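Local structure of TetR family transcription regulator (Marinobacter aquaeolei, 3PAS) at residues R10-E15 with A38-A43; E15-E20 with G32-A37; G84-W89 with L180-A185. The protein probably binds DNA as a TetR-type transcription regulator, pairing an N-terminal helix-turn-helix domain with an all-helical C-terminal domain. All coordinates share one frame; numbering follows the deposited sequence. Where two conformers were deposited one is given.

Overall arrangement
Contacts 1 and 2 belong to the N-terminal, probably DNA-binding, domain and contact 3 to the C-terminal domain of an all-helical chain. The first two are neighbours, their centres about 7 Å apart: both use helix 5-24 and share Glu-15. Along the chain, the 15-20/32-37 pair falls within the span bracketed by 10-15 and 38-43; helix 5-24 meets the turn before helix 42-48 with its 10-15 part and helix 31-37 with its 15-20 part. Contact 3 comes later, joining helices 81-98 and 175-189 on the opposite side of the chain's centre, its centre about 36 Å from that of contact 1. The predicted DNA-reading end is thus well separated from the packing near the second subunit.

Contact 1 of 3, residues R10-E15 with A38-A43; sequences RIAFLE and AGLSPA
Phe-13 and Leu-40 meet because each swings its CG to the side opposite its own carbonyl carbon (chi1 -66° and -61°), which carries the Phe-13 ring out from helix 5-24 and brings Leu-40 CD1 against the ring's far end. The two side chains cross at about a right angle. Leu-40 CD1 sits 3.4 Å from Phe-13 CZ, a tight apolar touch, and Leu-40 CB adds to it at 3.7 Å from the same CZ. Nearer the root of the ring, Ala-38 CB approaches Phe-13 CD1 at 3.8 Å. Ala-38 also faces Ala-12, with CB 3.7 Å from Ala-12 O and the two CB atoms 4.3 Å apart, so small residues let the backbones come close. Replacing Phe-13 with an alanine here would probably leave Leu-40 and Ala-38 with little more than Ala-12 to meet in segment 10-15 and open a gap beside the turn. That turn is the one in the predicted helix-turn-helix: Gly-39, at positive phi in a Schellman motif, follows helix 31-37, and Ser-41 is the N-cap of helix 42-48, its OG hydrogen-bonded to Thr-44 OG1. Phe-13 reaches on to Thr-44, Leu-45 and Tyr-48, which ties helix 5-24 to helix 42-48, while Leu-14 packs on helix 52-76.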
loop_
_atom_site.group_PDB
_atom_site.type_symbol
_atom_site.label_atom_id
_atom_site.label_comp_id
_atom_site.label_asym_id
_atom_site.label_seq_id
_atom_site.Cartn_x
_atom_site.Cartn_y
_atom_site.Cartn_z
ATOM N N ARG B 10 -12.691 6.572 29.104
ATOM C CA ARG B 10 -11.760 7.042 28.089
ATOM C C ARG B 10 -11.629 5.997 26.985
ATOM O O ARG B 10 -11.737 6.331 25.829
ATOM C CB ARG B 10 -10.384 7.384 28.638
ATOM C CG ARG B 10 -10.291 8.745 29.336
ATOM C CD ARG B 10 -8.888 9.035 29.914
ATOM N NE ARG B 10 -8.893 10.329 30.638
ATOM C CZ ARG B 10 -8.711 11.527 30.066
ATOM N NH1 ARG B 10 -8.501 11.636 28.758
ATOM N NH2 ARG B 10 -8.771 12.644 30.792
ATOM N N ILE B 11 -11.398 4.741 27.363
ATOM C CA ILE B 11 -11.303 3.623 26.417
ATOM C C ILE B 11 -12.552 3.500 25.539
ATOM O O ILE B 11 -12.459 3.194 24.333
ATOM C CB ILE B 11 -11.045 2.272 27.164
ATOM C CG1 ILE B 11 -9.656 2.275 27.797
ATOM C CG2 ILE B 11 -11.155 1.047 26.208
ATOM C CD1 ILE B 11 -8.565 2.179 26.806
ATOM N N ALA B 12 -13.721 3.747 26.119
ATOM C CA ALA B 12 -14.957 3.670 25.380
ATOM C C ALA B 12 -14.928 4.699 24.264
ATOM O O ALA B 12 -15.275 4.374 23.101
ATOM C CB ALA B 12 -16.197 3.836 26.273
ATOM N N PHE B 13 -14.476 5.918 24.582
ATOM C CA PHE B 13 -14.382 6.964 23.553
ATOM C C PHE B 13 -13.295 6.742 22.517
ATOM O O PHE B 13 -13.520 7.015 21.337
ATOM C CB PHE B 13 -14.222 8.355 24.179
ATOM C CG PHE B 13 -15.423 8.816 24.973
ATOM C CD1 PHE B 13 -16.667 8.986 24.372
ATOM C CD2 PHE B 13 -15.301 9.068 26.326
ATOM C CE1 PHE B 13 -17.760 9.400 25.098
ATOM C CE2 PHE B 13 -16.394 9.508 27.053
ATOM C CZ PHE B 13 -17.635 9.673 26.438
ATOM N N LEU B 14 -12.118 6.278 22.956
ATOM C CA LEU B 14 -11.024 6.024 22.087
ATOM C C LEU B 14 -11.377 4.894 21.094
ATOM O O LEU B 14 -11.181 5.038 19.910
ATOM C CB LEU B 14 -9.765 5.676 22.894
ATOM C CG LEU B 14 -9.230 6.807 23.766
ATOM C CD1 LEU B 14 -8.353 6.275 24.892
ATOM C CD2 LEU B 14 -8.544 7.859 22.882
ATOM N N GLU B 15 -11.960 3.811 21.600
ATOM C CA GLU B 15 -12.407 2.701 20.758
ATOM C C GLU B 15 -13.533 3.117 19.792
ATOM O O GLU B 15 -13.530 2.739 18.633
ATOM C CB GLU B 15 -12.845 1.536 21.661
ATOM C CG GLU B 15 -11.684 0.754 22.262
ATOM C CD GLU B 15 -10.879 -0.062 21.220
ATOM O OE1 GLU B 15 -11.374 -0.328 20.087
ATOM O OE2 GLU B 15 -9.732 -0.432 21.516
ATOM N N ALA B 38 -20.060 5.174 21.531
ATOM C CA ALA B 38 -19.599 4.808 22.826
ATOM C C ALA B 38 -20.716 4.556 23.861
ATOM O O ALA B 38 -20.410 4.193 24.964
ATOM C CB ALA B 38 -18.630 5.913 23.376
ATOM N N GLY B 39 -21.970 4.870 23.561
ATOM C CA GLY B 39 -23.066 4.748 24.542
ATOM C C GLY B 39 -23.116 5.839 25.603
ATOM O O GLY B 39 -23.674 5.635 26.702
ATOM N N LEU B 40 -22.557 7.004 25.287
ATOM C CA LEU B 40 -22.410 8.092 26.249
ATOM C C LEU B 40 -22.763 9.441 25.641
ATOM O O LEU B 40 -22.933 9.566 24.460
ATOM C CB LEU B 40 -20.963 8.094 26.768
ATOM C CG LEU B 40 -20.530 6.821 27.489
ATOM C CD1 LEU B 40 -18.991 6.791 27.641
ATOM C CD2 LEU B 40 -21.257 6.681 28.862
ATOM N N SER B 41 -22.951 10.451 26.476
ATOM C CA SER B 41 -23.362 11.742 25.992
ATOM C C SER B 41 -22.158 12.542 25.511
ATOM O O SER B 41 -21.059 12.278 25.925
ATOM C CB SER B 41 -24.039 12.531 27.098
ATOM O OG SER B 41 -23.127 12.880 28.129
ATOM N N PRO B 42 -22.371 13.510 24.608
ATOM C CA PRO B 42 -21.281 14.421 24.270
ATOM C C PRO B 42 -20.762 15.177 25.503
ATOM O O PRO B 42 -19.562 15.417 25.604
ATOM C CB PRO B 42 -21.916 15.381 23.271
ATOM C CG PRO B 42 -23.044 14.616 22.674
ATOM C CD PRO B 42 -23.532 13.661 23.727
ATOM N N ALA B 43 -21.644 15.539 26.450
ATOM C CA ALA B 43 -21.209 16.222 27.698
ATOM C C ALA B 43 -20.180 15.365 28.411
ATOM O O ALA B 43 -19.159 15.865 28.844
ATOM C CB ALA B 43 -22.466 16.570 28.667
#

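Contact 2 of 3, residues E15-E20 with G32-A37; sequences EATVRE and GKIAKA
Thr-17 OG1 is hydrogen-bonded to Phe-13 O, one turn back in its own helix, and is flanked by two methyl groups of Ile-34, with CG2 and CD1 each 3.5 Å away from that OG1. The torsion explains the placing: at chi1 -61° the hydroxyl lies beside the backbone N, within range of the helix carbonyl, so its proton is used there while the Ile-34 methyls pack against the oxygen. Next along the interface Ala-16 meets helix 31-37 through its methyl, its CB 3.5 Å from Ile-34 O and 4.0 Å from Ala-37 CB. The short segments cross at 115°, with their axes 8.5 Å apart at closest approach. This is the first helix of the TetR-type, probably DNA-binding, domain packing against the first helix of the predicted helix-turn-helix motif, whose Ile-34 also touches Leu-45 on helix 42-48. Farther along helix 5-24, Glu-20 bends at chi2 (-66°) and lays its CG and carboxylate alongside Ala-37, OE2 coming 3.8 Å from Ala-37 CB. Arg-19, bent at chi3, folds back so that one guanidinium face has Ala-16 CA off-centre, toward its rim, and the edge meets Ala-37 O, with NH2 3.1 Å from that oxygen. Its positive charge near the C-terminal end of helix 31-37 would probably be favourable, and a bound acetate, probably from the crystallisation liquor, lies about 3 Å from the Arg-19 side chain, nearest atoms.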
loop_
_atom_site.group_PDB
_atom_site.type_symbol
_atom_site.label_atom_id
_atom_site.label_comp_id
_atom_site.label_asym_id
_atom_site.label_seq_id
_atom_site.Cartn_x
_atom_site.Cartn_y
_atom_site.Cartn_z
ATOM N N GLU B 15 -11.960 3.811 21.600
ATOM C CA GLU B 15 -12.407 2.701 20.758
ATOM C C GLU B 15 -13.533 3.117 19.792
ATOM O O GLU B 15 -13.530 2.739 18.633
ATOM C CB GLU B 15 -12.845 1.536 21.661
ATOM C CG GLU B 15 -11.684 0.754 22.262
ATOM C CD GLU B 15 -10.879 -0.062 21.220
ATOM O OE1 GLU B 15 -11.374 -0.328 20.087
ATOM O OE2 GLU B 15 -9.732 -0.432 21.516
ATOM N N ALA B 16 -14.475 3.924 20.251
ATOM C CA ALA B 16 -15.560 4.405 19.383
ATOM C C ALA B 16 -14.985 5.275 18.257
ATOM O O ALA B 16 -15.474 5.241 17.121
ATOM C CB ALA B 16 -16.587 5.198 20.206
ATOM N N THR B 17 -13.941 6.044 18.570
ATOM C CA THR B 17 -13.262 6.890 17.583
ATOM C C THR B 17 -12.584 5.978 16.543
ATOM O O THR B 17 -12.749 6.186 15.355
ATOM C CB THR B 17 -12.237 7.807 18.217
ATOM O OG1 THR B 17 -12.869 8.687 19.149
ATOM C CG2 THR B 17 -11.556 8.689 17.169
ATOM N N VAL B 18 -11.797 5.000 17.013
ATOM C CA VAL B 18 -11.217 3.965 16.110
ATOM C C VAL B 18 -12.280 3.361 15.167
ATOM O O VAL B 18 -12.077 3.369 13.967
ATOM C CB VAL B 18 -10.553 2.821 16.867
ATOM C CG1 VAL B 18 -10.168 1.661 15.853
ATOM C CG2 VAL B 18 -9.317 3.337 17.637
ATOM N N ARG B 19 -13.418 2.893 15.699
ATOM C CA ARG B 19 -14.455 2.291 14.876
ATOM C C ARG B 19 -15.105 3.206 13.866
ATOM O O ARG B 19 -15.239 2.832 12.680
ATOM C CB ARG B 19 -15.567 1.627 15.722
ATOM C CG ARG B 19 -15.084 0.495 16.579
ATOM C CD ARG B 19 -16.249 -0.305 17.169
ATOM N NE ARG B 19 -17.226 0.512 17.876
ATOM C CZ ARG B 19 -17.102 0.948 19.129
ATOM N NH1 ARG B 19 -16.029 0.661 19.834
ATOM N NH2 ARG B 19 -18.064 1.672 19.674
ATOM N N GLU B 20 -15.490 4.410 14.306
ATOM C CA GLU B 20 -16.194 5.331 13.450
ATOM C C GLU B 20 -15.297 5.866 12.342
ATOM O O GLU B 20 -15.721 5.948 11.170
ATOM C CB GLU B 20 -16.823 6.446 14.281
ATOM C CG GLU B 20 -17.919 5.971 15.173
ATOM C CD GLU B 20 -19.132 5.465 14.398
ATOM O OE1 GLU B 20 -19.693 6.251 13.608
ATOM O OE2 GLU B 20 -19.515 4.288 14.605
ATOM N N GLY B 32 -20.544 13.939 18.231
ATOM C CA GLY B 32 -21.849 13.338 18.529
ATOM C C GLY B 32 -21.945 11.866 18.132
ATOM O O GLY B 32 -22.489 11.076 18.884
ATOM N N LYS B 33 -21.409 11.500 16.974
ATOM C CA LYS B 33 -21.459 10.103 16.519
ATOM C C LYS B 33 -20.513 9.192 17.303
ATOM O O LYS B 33 -20.842 8.041 17.607
ATOM C CB LYS B 33 -21.115 10.022 15.048
ATOM C CG LYS B 33 -22.147 10.520 14.141
ATOM C CD LYS B 33 -21.580 10.625 12.712
ATOM C CE LYS B 33 -22.563 11.271 11.727
ATOM N NZ LYS B 33 -21.969 11.337 10.325
ATOM N N ILE B 34 -19.340 9.720 17.642
ATOM C CA ILE B 34 -18.419 9.030 18.499
ATOM C C ILE B 34 -19.071 8.781 19.868
ATOM O O ILE B 34 -19.026 7.648 20.396
ATOM C CB ILE B 34 -17.091 9.821 18.664
ATOM C CG1 ILE B 34 -16.293 9.847 17.363
ATOM C CG2 ILE B 34 -16.270 9.218 19.821
ATOM C CD1 ILE B 34 -15.063 10.729 17.420
ATOM N N ALA B 35 -19.651 9.819 20.467
ATOM C CA ALA B 35 -20.332 9.675 21.774
ATOM C C ALA B 35 -21.453 8.567 21.708
ATOM O O ALA B 35 -21.540 7.640 22.565
ATOM C CB ALA B 35 -20.904 11.017 22.229
ATOM N N LYS B 36 -22.255 8.651 20.663
ATOM C CA LYS B 36 -23.343 7.703 20.445
ATOM C C LYS B 36 -22.783 6.267 20.308
ATOM O O LYS B 36 -23.257 5.335 20.965
ATOM C CB LYS B 36 -24.141 8.122 19.218
ATOM C CG LYS B 36 -25.503 7.474 19.115
ATOM C CD LYS B 36 -26.293 7.969 17.892
ATOM C CE LYS B 36 -26.896 9.368 18.116
ATOM N NZ LYS B 36 -28.137 9.585 17.303
ATOM N N ALA B 37 -21.727 6.115 19.522
ATOM C CA ALA B 37 -21.098 4.831 19.346
ATOM C C ALA B 37 -20.548 4.294 20.654
ATOM O O ALA B 37 -20.526 3.100 20.854
ATOM C CB ALA B 37 -20.048 4.904 18.311
#

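Contact 3 of 3, residues G84-W89 with L180-A185; sequences GLRRQW and LAFNMA
Phe-182 and Trp-89 form an edge-to-face aromatic pair: the edge of Phe-182 turns toward the face of the indole, with the Trp-89 five-membered ring and the Phe-182 ring at 5.4 Å between centroids and their planes at 67°. Each ring also receives a CH-pi contact over one face. Phe-182 CB stands almost straight above the Trp-89 five-membered ring, 3.5 Å from its centroid, and Arg-86 CA sits over the middle of the Phe-182 ring. Phe-182 is therefore pressed flat on the backbone of helix 81-98 by one face while its CB lies against the indole. With CG anti to the backbone N (chi1 170°), Trp-89 reaches across to helix 175-189, and the six-membered part of the indole collects apolar contacts: Ala-181 CB lies near the plane at its edge, 3.6 Å from Trp-89 CZ2, and Ala-185 CB is 3.6 Å from Trp-89 CZ3. Leu-85 CB touches Phe-182 CE1 at 3.9 Å. The aliphatic part of Arg-86 runs over the same ring, its CB 3.4 Å from Phe-182 CE2. The two segments cross at 135° inside the C-terminal helical domain. There helix 175-189 also faces the second subunit, whose Leu-150 packs on Ala-181 and Phe-154 on Ala-185, as expected for the TetR-family dimer. Electrostatics take over at the end of Arg-86: its chain bends at chi3, and the guanidinium makes salt bridges to Glu-83 and Glu-179, the latter tying it to helix 175-189.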
loop_
_atom_site.group_PDB
_atom_site.type_symbol
_atom_site.label_atom_id
_atom_site.label_comp_id
_atom_site.label_asym_id
_atom_site.label_seq_id
_atom_site.Cartn_x
_atom_site.Cartn_y
_atom_site.Cartn_z
ATOM N N GLY B 84 14.115 -11.247 17.114
ATOM C CA GLY B 84 13.316 -10.170 17.628
ATOM C C GLY B 84 12.342 -9.660 16.558
ATOM O O GLY B 84 11.174 -9.408 16.824
ATOM N N LEU B 85 12.823 -9.505 15.342
ATOM C CA LEU B 85 11.988 -9.008 14.267
ATOM C C LEU B 85 10.954 -10.067 13.876
ATOM O O LEU B 85 9.807 -9.736 13.548
ATOM C CB LEU B 85 12.842 -8.605 13.059
ATOM C CG LEU B 85 13.722 -7.355 13.252
ATOM C CD1 LEU B 85 14.694 -7.237 12.065
ATOM C CD2 LEU B 85 12.850 -6.110 13.414
ATOM N N ARG B 86 11.336 -11.351 13.929
ATOM C CA ARG B 86 10.426 -12.422 13.608
ATOM C C ARG B 86 9.285 -12.482 14.649
ATOM O O ARG B 86 8.085 -12.629 14.295
ATOM C CB ARG B 86 11.160 -13.766 13.550
ATOM C CG ARG B 86 10.297 -14.924 13.119
ATOM C CD ARG B 86 11.111 -16.217 13.046
ATOM N NE ARG B 86 11.331 -16.698 14.384
ATOM C CZ ARG B 86 10.428 -17.362 15.096
ATOM N NH1 ARG B 86 9.235 -17.629 14.585
ATOM N NH2 ARG B 86 10.722 -17.761 16.340
ATOM N N ARG B 87 9.619 -12.329 15.940
ATOM C CA ARG B 87 8.555 -12.377 16.948
ATOM C C ARG B 87 7.623 -11.206 16.788
ATOM O O ARG B 87 6.433 -11.348 16.873
ATOM C CB ARG B 87 9.105 -12.356 18.351
ATOM C CG ARG B 87 9.839 -13.584 18.689
ATOM C CD ARG B 87 10.575 -13.418 20.010
ATOM N NE ARG B 87 10.877 -14.723 20.607
ATOM C CZ ARG B 87 10.077 -15.382 21.454
ATOM N NH1 ARG B 87 8.896 -14.890 21.852
ATOM N NH2 ARG B 87 10.469 -16.562 21.899
ATOM N N GLN B 88 8.178 -10.022 16.600
ATOM C CA GLN B 88 7.423 -8.765 16.418
ATOM C C GLN B 88 6.486 -8.889 15.224
ATOM O O GLN B 88 5.378 -8.421 15.238
ATOM C CB GLN B 88 8.401 -7.621 16.160
ATOM C CG GLN B 88 7.869 -6.465 15.274
ATOM C CD GLN B 88 8.868 -6.181 14.179
ATOM O OE1 GLN B 88 8.987 -6.947 13.185
ATOM N NE2 GLN B 88 9.669 -5.118 14.386
ATOM N N TRP B 89 6.997 -9.500 14.172
ATOM C CA TRP B 89 6.230 -9.694 12.915
ATOM C C TRP B 89 5.012 -10.520 13.144
ATOM O O TRP B 89 3.910 -10.139 12.730
ATOM C CB TRP B 89 7.101 -10.303 11.839
ATOM C CG TRP B 89 6.426 -10.779 10.605
ATOM C CD1 TRP B 89 5.679 -11.901 10.455
ATOM C CD2 TRP B 89 6.451 -10.139 9.323
ATOM N NE1 TRP B 89 5.212 -11.987 9.174
ATOM C CE2 TRP B 89 5.694 -10.927 8.454
ATOM C CE3 TRP B 89 7.070 -8.980 8.831
ATOM C CZ2 TRP B 89 5.527 -10.613 7.094
ATOM C CZ3 TRP B 89 6.919 -8.670 7.522
ATOM C CH2 TRP B 89 6.130 -9.501 6.639
ATOM N N LEU B 180 6.520 -17.703 6.579
ATOM C CA LEU B 180 7.067 -17.655 5.237
ATOM C C LEU B 180 7.170 -16.209 4.734
ATOM O O LEU B 180 8.190 -15.806 4.184
ATOM C CB LEU B 180 6.187 -18.457 4.304
ATOM C CG LEU B 180 6.437 -18.400 2.805
ATOM C CD1 LEU B 180 7.896 -18.846 2.498
ATOM C CD2 LEU B 180 5.434 -19.342 2.146
ATOM N N ALA B 181 6.113 -15.430 4.959
ATOM C CA ALA B 181 6.132 -14.012 4.611
ATOM C C ALA B 181 7.249 -13.280 5.382
ATOM O O ALA B 181 7.972 -12.457 4.789
ATOM C CB ALA B 181 4.739 -13.384 4.958
ATOM N N PHE B 182 7.413 -13.558 6.685
ATOM C CA PHE B 182 8.541 -12.961 7.406
ATOM C C PHE B 182 9.890 -13.362 6.809
ATOM O O PHE B 182 10.794 -12.512 6.710
ATOM C CB PHE B 182 8.584 -13.263 8.935
ATOM C CG PHE B 182 9.883 -12.810 9.586
ATOM C CD1 PHE B 182 10.048 -11.506 9.912
ATOM C CD2 PHE B 182 10.961 -13.691 9.777
ATOM C CE1 PHE B 182 11.255 -11.041 10.457
ATOM C CE2 PHE B 182 12.169 -13.239 10.314
ATOM C CZ PHE B 182 12.305 -11.923 10.665
ATOM N N ASN B 183 10.050 -14.632 6.442
ATOM C CA ASN B 183 11.322 -15.051 5.815
ATOM C C ASN B 183 11.661 -14.258 4.524
ATOM O O ASN B 183 12.803 -13.935 4.267
ATOM C CB ASN B 183 11.330 -16.547 5.537
ATOM C CG ASN B 183 11.412 -17.375 6.835
ATOM O OD1 ASN B 183 11.844 -16.876 7.876
ATOM N ND2 ASN B 183 10.938 -18.597 6.783
HETATM N N MSE B 184 10.629 -13.934 3.761
HETATM C CA MSE B 184 10.777 -13.109 2.568
HETATM C C MSE B 184 11.166 -11.681 2.937
HETATM O O MSE B 184 12.060 -11.087 2.275
HETATM C CB MSE B 184 9.522 -13.174 1.701
HETATM C CG MSE B 184 9.325 -14.571 1.131
HETATM SE SE MSE B 184 7.702 -14.775 0.195
HETATM C CE MSE B 184 8.239 -13.821 -1.524
ATOM N N ALA B 185 10.513 -11.128 3.965
ATOM C CA ALA B 185 10.809 -9.764 4.436
ATOM C C ALA B 185 12.227 -9.678 4.947
ATOM O O ALA B 185 12.959 -8.731 4.613
ATOM C CB ALA B 185 9.826 -9.291 5.522
#